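Local coordinates for protein hydroxyethylthiazole kinase (Pyrococcus horikoshii, PDB 3HPD) that probably phosphorylates the hydroxyl group of 4-methyl-5-(2-hydroxyethyl)thiazole with ATP and magnesium, a step of thiamine diphosphate biosynthesis, at residues Thr22-Met27 with Ser69-Ser74; Val61-Thr66 with Thr193-Ala198; Val94-Gly97 with Arg102-Val105. One frame throughout, in Å; residues are numbered along the deposited sequence.

Contact 1: residues Thr22-Met27 with Ser69-Ser74; sequences TNFVVM and SGWRRS
Thr22, Phe24 and Met27 meet Trp71 where the loop after strand 17-21 faces helix 69-85 in this ribokinase-clan alpha/beta fold. The contact is buried and rests on one large side chain. Thr22 takes part through its backbone: its O lies 3.3 Å from Trp71 CZ3, while its side chain turns away. Asn23 folds back on its own loop. Its OD1 accepts two weak bonds, from the backbone N of Val25 and of Val26, and its ND2 is bonded to Asn63. Phe24 CG is anti to its carbonyl carbon (chi1 -58°), and the end of the ring comes to the indole. Its CE1 is 3.6 Å from Trp71 CZ2, and the two ring planes stand at 82°. The two rings meet obliquely. Phe24 also meets Phe24 of the second and of the third subunit edge-to-face, which places the contact at the trimer interface. His45 stacks on Trp71. Met27 lies close to Met43, a predicted substrate-binding residue. The side chain of Met27 comes from the direction opposite to that of Trp71, bent at chi2 (-82°), and the terminal methyl CE ends 3.7 Å from Trp71 CH2.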
loop_
_atom_site.group_PDB
_atom_site.type_symbol
_atom_site.label_atom_id
_atom_site.label_comp_id
_atom_site.label_asym_id
_atom_site.label_seq_id
_atom_site.Cartn_x
_atom_site.Cartn_y
_atom_site.Cartn_z
ATOM N N THR A 22 -9.105 8.330 1.915
ATOM C CA THR A 22 -9.404 7.035 1.338
ATOM C C THR A 22 -9.096 5.786 2.170
ATOM O O THR A 22 -8.799 5.878 3.363
ATOM C CB THR A 22 -8.699 6.980 -0.038
ATOM O OG1 THR A 22 -9.152 5.849 -0.783
ATOM C CG2 THR A 22 -7.180 6.924 0.146
ATOM N N ASN A 23 -9.176 4.616 1.538
ATOM C CA ASN A 23 -8.944 3.362 2.252
ATOM C C ASN A 23 -7.508 2.849 2.165
ATOM O O ASN A 23 -6.770 3.170 1.235
ATOM C CB ASN A 23 -9.960 2.290 1.801
ATOM C CG ASN A 23 -9.618 1.656 0.464
ATOM O OD1 ASN A 23 -8.605 0.974 0.332
ATOM N ND2 ASN A 23 -10.482 1.860 -0.530
ATOM N N PHE A 24 -7.120 2.052 3.156
ATOM C CA PHE A 24 -5.763 1.529 3.258
ATOM C C PHE A 24 -5.257 0.689 2.102
ATOM O O PHE A 24 -4.053 0.640 1.849
ATOM C CB PHE A 24 -5.620 0.731 4.556
ATOM C CG PHE A 24 -5.923 1.533 5.787
ATOM C CD1 PHE A 24 -5.221 2.704 6.058
ATOM C CD2 PHE A 24 -6.914 1.124 6.673
ATOM C CE1 PHE A 24 -5.511 3.467 7.191
ATOM C CE2 PHE A 24 -7.212 1.876 7.810
ATOM C CZ PHE A 24 -6.505 3.049 8.071
ATOM N N VAL A 25 -6.166 0.028 1.401
ATOM C CA VAL A 25 -5.778 -0.826 0.287
ATOM C C VAL A 25 -5.397 -0.039 -0.963
ATOM O O VAL A 25 -4.584 -0.501 -1.765
ATOM C CB VAL A 25 -6.931 -1.800 -0.076
ATOM C CG1 VAL A 25 -6.518 -2.711 -1.229
ATOM C CG2 VAL A 25 -7.314 -2.624 1.138
ATOM N N VAL A 26 -5.955 1.158 -1.115
ATOM C CA VAL A 26 -5.696 1.948 -2.319
ATOM C C VAL A 26 -4.895 3.237 -2.150
ATOM O O VAL A 26 -4.817 4.046 -3.076
ATOM C CB VAL A 26 -7.028 2.285 -3.021
ATOM C CG1 VAL A 26 -7.858 1.011 -3.184
ATOM C CG2 VAL A 26 -7.802 3.329 -2.215
ATOM N N MET A 27 -4.289 3.419 -0.982
ATOM C CA MET A 27 -3.496 4.616 -0.702
ATOM C C MET A 27 -2.438 4.926 -1.762
ATOM O O MET A 27 -2.426 6.008 -2.345
ATOM C CB MET A 27 -2.805 4.474 0.658
ATOM C CG MET A 27 -3.711 4.651 1.874
ATOM S SD MET A 27 -4.004 6.387 2.300
ATOM C CE MET A 27 -5.302 6.210 3.558
ATOM N N SER A 69 -14.934 4.359 13.037
ATOM C CA SER A 69 -15.526 5.547 13.647
ATOM C C SER A 69 -14.669 6.800 13.493
ATOM O O SER A 69 -15.195 7.893 13.271
ATOM C CB SER A 69 -15.824 5.295 15.133
ATOM O OG SER A 69 -14.650 4.972 15.853
ATOM N N GLY A 70 -13.355 6.637 13.601
ATOM C CA GLY A 70 -12.459 7.772 13.469
ATOM C C GLY A 70 -12.464 8.361 12.070
ATOM O O GLY A 70 -12.574 9.577 11.900
ATOM N N TRP A 71 -12.342 7.508 11.059
ATOM C CA TRP A 71 -12.334 7.987 9.683
ATOM C C TRP A 71 -13.690 8.541 9.268
ATOM O O TRP A 71 -13.766 9.468 8.462
ATOM C CB TRP A 71 -11.898 6.871 8.728
ATOM C CG TRP A 71 -10.432 6.574 8.827
ATOM C CD1 TRP A 71 -9.788 5.942 9.854
ATOM C CD2 TRP A 71 -9.415 6.957 7.894
ATOM N NE1 TRP A 71 -8.431 5.914 9.621
ATOM C CE2 TRP A 71 -8.175 6.532 8.423
ATOM C CE3 TRP A 71 -9.428 7.627 6.663
ATOM C CZ2 TRP A 71 -6.961 6.749 7.763
ATOM C CZ3 TRP A 71 -8.217 7.844 6.005
ATOM C CH2 TRP A 71 -7.003 7.408 6.560
ATOM N N ARG A 72 -14.760 7.981 9.821
ATOM C CA ARG A 72 -16.105 8.452 9.495
ATOM C C ARG A 72 -16.228 9.916 9.902
ATOM O O ARG A 72 -16.755 10.742 9.158
ATOM C CB ARG A 72 -17.163 7.636 10.239
ATOM C CG ARG A 72 -18.594 8.000 9.851
ATOM C CD ARG A 72 -19.605 7.407 10.823
ATOM N NE ARG A 72 -19.644 8.159 12.070
ATOM C CZ ARG A 72 -20.241 9.339 12.211
ATOM N NH1 ARG A 72 -20.860 9.899 11.180
ATOM N NH2 ARG A 72 -20.206 9.968 13.378
ATOM N N ARG A 73 -15.738 10.222 11.097
ATOM C CA ARG A 73 -15.779 11.580 11.623
ATOM C C ARG A 73 -15.045 12.516 10.668
ATOM O O ARG A 73 -15.538 13.600 10.342
ATOM C CB ARG A 73 -15.124 11.611 13.002
ATOM C CG ARG A 73 -15.462 12.825 13.842
ATOM C CD ARG A 73 -14.909 12.655 15.250
ATOM N NE ARG A 73 -15.278 11.356 15.810
ATOM C CZ ARG A 73 -14.403 10.420 16.168
ATOM N NH1 ARG A 73 -13.100 10.633 16.027
ATOM N NH2 ARG A 73 -14.832 9.264 16.660
ATOM N N SER A 74 -13.869 12.091 10.211
ATOM C CA SER A 74 -13.081 12.897 9.285
ATOM C C SER A 74 -13.791 13.085 7.946
ATOM O O SER A 74 -13.796 14.181 7.386
ATOM C CB SER A 74 -11.709 12.253 9.050
ATOM O OG SER A 74 -10.892 12.336 10.211
#

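Contact 2: residues Val61-Thr66 with Thr193-Ala198; sequences VINIGT and TGCMVA. With PO4 (phosphate ion), chain B.
The amide of Asn63 and the thiol of Cys195 meet between the end of strand 59-63 and the first turn of helix 193-205. Cys195 SG lies in the amide plane of Asn63, only 1° out of it. Asn63 ND2 donates to it over 3.0 Å, with an N-H...S angle of 157°. A water at 3.0 Å from Asn63 ND2 accepts a second bond and donates to Cys195 O, which ties the same amide nitrogen to the helix backbone. Asn63 OD1, on the other branch, accepts from Gly65 N at 2.9 Å. This bond lies in the carbonyl plane and forms an Asx turn just after the strand. OD1 also takes a bond from Asn23 ND2, so the amide is gripped at both ends and its rotation is fixed. CG stands anti to the backbone N (chi1 -176°), which carries the amide out toward the helix. Two residues back along the strand, Val61 packs on the helix: CG2 touches the carbonyl O of Ala198 at 3.8 Å, and the apolar contact of CG1 with Ala198 CB is looser, at 4.5 Å. At the start of the helix, Gly194 N gives a weak bond to O2 of a phosphate ion, probably from the crystallisation liquor. A side chain at Gly194 would run into that oxygen. Gly192, predicted to bind substrate, and Lys118, predicted to bind ATP, lie nearby. An anion at the N-terminal turn of this helix is consistent with the phosphate-binding anion hole of ribokinase-like kinases.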
loop_
_atom_site.group_PDB
_atom_site.type_symbol
_atom_site.label_atom_id
_atom_site.label_comp_id
_atom_site.label_asym_id
_atom_site.label_seq_id
_atom_site.Cartn_x
_atom_site.Cartn_y
_atom_site.Cartn_z
ATOM N N VAL A 61 -11.835 13.598 -2.635
ATOM C CA VAL A 61 -12.313 12.252 -2.939
ATOM C C VAL A 61 -12.442 11.479 -1.629
ATOM O O VAL A 61 -11.476 11.363 -0.872
ATOM C CB VAL A 61 -11.332 11.504 -3.881
ATOM C CG1 VAL A 61 -11.770 10.048 -4.063
ATOM C CG2 VAL A 61 -11.282 12.206 -5.234
ATOM N N ILE A 62 -13.642 10.972 -1.362
ATOM C CA ILE A 62 -13.911 10.206 -0.150
ATOM C C ILE A 62 -14.179 8.753 -0.534
ATOM O O ILE A 62 -15.028 8.469 -1.377
ATOM C CB ILE A 62 -15.136 10.770 0.610
ATOM C CG1 ILE A 62 -14.842 12.201 1.071
ATOM C CG2 ILE A 62 -15.458 9.882 1.814
ATOM C CD1 ILE A 62 -16.039 12.923 1.666
ATOM N N ASN A 63 -13.442 7.841 0.088
ATOM C CA ASN A 63 -13.561 6.412 -0.188
ATOM C C ASN A 63 -13.672 5.690 1.158
ATOM O O ASN A 63 -12.736 5.713 1.954
ATOM C CB ASN A 63 -12.311 5.954 -0.950
ATOM C CG ASN A 63 -12.377 4.505 -1.365
ATOM O OD1 ASN A 63 -12.708 3.635 -0.564
ATOM N ND2 ASN A 63 -12.048 4.234 -2.625
ATOM N N ILE A 64 -14.808 5.042 1.401
ATOM C CA ILE A 64 -15.057 4.356 2.674
ATOM C C ILE A 64 -14.635 2.888 2.750
ATOM O O ILE A 64 -15.060 2.173 3.656
ATOM C CB ILE A 64 -16.558 4.421 3.036
ATOM C CG1 ILE A 64 -17.375 3.613 2.021
ATOM C CG2 ILE A 64 -17.027 5.868 3.044
ATOM C CD1 ILE A 64 -18.867 3.547 2.338
ATOM N N GLY A 65 -13.791 2.453 1.816
ATOM C CA GLY A 65 -13.348 1.064 1.774
ATOM C C GLY A 65 -12.894 0.392 3.063
ATOM O O GLY A 65 -13.156 -0.796 3.273
ATOM N N THR A 66 -12.196 1.130 3.919
ATOM C CA THR A 66 -11.713 0.572 5.182
ATOM C C THR A 66 -12.007 1.535 6.324
ATOM O O THR A 66 -11.155 1.783 7.172
ATOM C CB THR A 66 -10.187 0.317 5.146
ATOM O OG1 THR A 66 -9.505 1.543 4.847
ATOM C CG2 THR A 66 -9.838 -0.731 4.091
ATOM N N THR A 193 -9.812 -0.930 -8.533
ATOM C CA THR A 193 -9.805 -0.254 -9.825
ATOM C C THR A 193 -10.933 0.774 -9.889
ATOM O O THR A 193 -10.778 1.844 -10.478
ATOM C CB THR A 193 -9.920 -1.258 -10.989
ATOM O OG1 THR A 193 -10.985 -2.177 -10.733
ATOM C CG2 THR A 193 -8.607 -2.025 -11.150
ATOM N N GLY A 194 -12.069 0.457 -9.277
ATOM C CA GLY A 194 -13.165 1.409 -9.262
ATOM C C GLY A 194 -12.736 2.604 -8.426
ATOM O O GLY A 194 -13.124 3.745 -8.692
ATOM N N CYS A 195 -11.918 2.337 -7.412
ATOM C CA CYS A 195 -11.423 3.388 -6.532
ATOM C C CYS A 195 -10.452 4.278 -7.303
ATOM O O CYS A 195 -10.354 5.476 -7.039
ATOM C CB CYS A 195 -10.740 2.776 -5.306
ATOM S SG CYS A 195 -11.856 1.753 -4.286
ATOM N N MET A 196 -9.732 3.688 -8.253
ATOM C CA MET A 196 -8.810 4.463 -9.075
ATOM C C MET A 196 -9.644 5.436 -9.898
ATOM O O MET A 196 -9.286 6.601 -10.056
ATOM C CB MET A 196 -8.022 3.557 -10.023
ATOM C CG MET A 196 -7.003 2.657 -9.347
ATOM S SD MET A 196 -6.179 1.609 -10.571
ATOM C CE MET A 196 -4.790 1.014 -9.626
ATOM N N VAL A 197 -10.764 4.948 -10.424
ATOM C CA VAL A 197 -11.646 5.786 -11.230
ATOM C C VAL A 197 -12.215 6.940 -10.404
ATOM O O VAL A 197 -12.337 8.059 -10.897
ATOM C CB VAL A 197 -12.807 4.963 -11.835
ATOM C CG1 VAL A 197 -13.788 5.883 -12.542
ATOM C CG2 VAL A 197 -12.256 3.944 -12.818
ATOM N N ALA A 198 -12.560 6.669 -9.149
ATOM C CA ALA A 198 -13.093 7.717 -8.281
ATOM C C ALA A 198 -12.028 8.786 -8.059
ATOM O O ALA A 198 -12.318 9.984 -8.089
ATOM C CB ALA A 198 -13.532 7.127 -6.943
HETATM P P PO4 B . -15.448 -2.063 -8.980
HETATM O O1 PO4 B . -16.625 -1.408 -8.385
HETATM O O2 PO4 B . -14.113 -1.448 -8.294
HETATM O O3 PO4 B . -15.292 -1.581 -10.501
HETATM O O4 PO4 B . -15.344 -3.544 -8.937
HETATM O O HOH W 1 -10.669 6.256 -4.338
#

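Contact 3: residues Val94-Gly97 with Arg102-Val105; sequences VGAG and RTRV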
loop_
_atom_site.group_PDB
_atom_site.type_symbol
_atom_site.label_atom_id
_atom_site.label_comp_id
_atom_site.label_asym_id
_atom_site.label_seq_id
_atom_site.Cartn_x
_atom_site.Cartn_y
_atom_site.Cartn_z
ATOM N N VAL A 94 -17.672 2.317 -1.317
ATOM C CA VAL A 94 -17.176 0.946 -1.318
ATOM C C VAL A 94 -17.839 0.058 -0.271
ATOM O O VAL A 94 -17.730 0.301 0.929
ATOM C CB VAL A 94 -15.647 0.904 -1.093
ATOM C CG1 VAL A 94 -15.147 -0.535 -1.153
ATOM C CG2 VAL A 94 -14.944 1.754 -2.146
ATOM N N GLY A 95 -18.536 -0.973 -0.733
ATOM C CA GLY A 95 -19.171 -1.886 0.196
ATOM C C GLY A 95 -20.553 -1.508 0.687
ATOM O O GLY A 95 -21.116 -2.221 1.518
ATOM N N ALA A 96 -21.102 -0.395 0.207
ATOM C CA ALA A 96 -22.446 -0.009 0.621
ATOM C C ALA A 96 -23.337 -1.190 0.244
ATOM O O ALA A 96 -23.182 -1.772 -0.829
ATOM C CB ALA A 96 -22.891 1.253 -0.110
ATOM N N GLY A 97 -24.256 -1.557 1.131
ATOM C CA GLY A 97 -25.125 -2.688 0.859
ATOM C C GLY A 97 -24.581 -3.960 1.487
ATOM O O GLY A 97 -25.332 -4.902 1.753
ATOM N N ARG A 102 -21.559 0.840 6.342
ATOM C CA ARG A 102 -21.143 1.481 5.101
ATOM C C ARG A 102 -22.298 2.179 4.398
ATOM O O ARG A 102 -22.128 3.256 3.830
ATOM C CB ARG A 102 -20.496 0.450 4.175
ATOM C CG ARG A 102 -19.242 -0.125 4.791
ATOM C CD ARG A 102 -18.580 -1.164 3.926
ATOM N NE ARG A 102 -17.384 -1.659 4.596
ATOM C CZ ARG A 102 -16.191 -1.748 4.026
ATOM N NH1 ARG A 102 -16.029 -1.375 2.762
ATOM N NH2 ARG A 102 -15.158 -2.197 4.726
ATOM N N THR A 103 -23.475 1.566 4.446
ATOM C CA THR A 103 -24.657 2.154 3.828
ATOM C C THR A 103 -25.022 3.426 4.587
ATOM O O THR A 103 -25.305 4.468 3.988
ATOM C CB THR A 103 -25.852 1.180 3.881
ATOM O OG1 THR A 103 -25.499 -0.042 3.221
ATOM C CG2 THR A 103 -27.071 1.789 3.191
ATOM N N ARG A 104 -25.006 3.331 5.913
ATOM C CA ARG A 104 -25.340 4.462 6.774
ATOM C C ARG A 104 -24.413 5.655 6.560
ATOM O O ARG A 104 -24.875 6.783 6.375
ATOM C CB ARG A 104 -25.306 4.034 8.247
ATOM C CG ARG A 104 -25.460 5.189 9.225
ATOM C CD ARG A 104 -25.703 4.727 10.665
ATOM N NE ARG A 104 -24.595 3.959 11.235
ATOM C CZ ARG A 104 -24.592 2.635 11.370
ATOM N NH1 ARG A 104 -25.639 1.924 10.974
ATOM N NH2 ARG A 104 -23.550 2.021 11.916
ATOM N N VAL A 105 -23.108 5.409 6.587
ATOM C CA VAL A 105 -22.139 6.484 6.398
ATOM C C VAL A 105 -22.247 7.094 5.002
ATOM O O VAL A 105 -22.126 8.309 4.838
ATOM C CB VAL A 105 -20.696 5.982 6.633
ATOM C CG1 VAL A 105 -19.700 7.092 6.338
ATOM C CG2 VAL A 105 -20.548 5.503 8.077
#
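Arg102 has CG anti to its carbonyl carbon (chi1 -63°) and runs extended from CG to NE, alongside Val94 and pointing the same way. Thr103 has a similar first torsion, which turns OG1 to the loop. Together they fasten the loop after strand 89-92 to helix 100-112, a local beta-loop-alpha connection of the ribokinase-like fold. Arg102 NH1 donates to Val94 O over 3.0 Å, at 153°. The oxygen sits at the edge of the guanidinium, near its plane, but the nitrogen lies above the carbonyl plane, 54° out of it, and so off the lone pairs. The methylenes follow the loop backbone, with CD 3.4 Å from Val94 O and CB 3.8 Å from Gly95 O. A side chain on Gly95 would clash with Arg102 CD, and the backbone angles of Gly95 also call for glycine. The rest of the guanidinium reaches further: NE makes a salt bridge to Glu49 of the second subunit, and NH2 gives a weak bond to Gly65 O. A leucine in place of Arg102 would probably leave Val94 O without this donor and the carboxylate of that neighbouring Glu49 without its charged mate. Gly95 N is in turn bonded to Glu123. Thr103 packs against Glu130 of helix 121-131, and its OG1 is also bonded to Thr99 O. Further along the loop, Gly97 N donates to Thr103 OG1 over 2.9 Å.

In the fold
Contact 2 lies closest to the middle of the chain, about 7 Å from its centre; the centres of contacts 1 and 3 are both about 16 Å out. Contacts 1 and 2 are buried, whereas contact 3 is partly exposed. All three involve loops at the ends of neighbouring parallel strands. Contact 1 is aromatic and apolar, contact 2 joins a polar amide to a thiol and a water, and contact 3 pairs a charged guanidinium and a threonine hydroxyl with the loop backbone. Contacts 1 and 2 are joined directly, since Phe24 N lies 3.0 Å from Thr66 OG1. Ile64 packs on both Val94 and Arg102, linking contacts 2 and 3. Each contact reaches the second subunit.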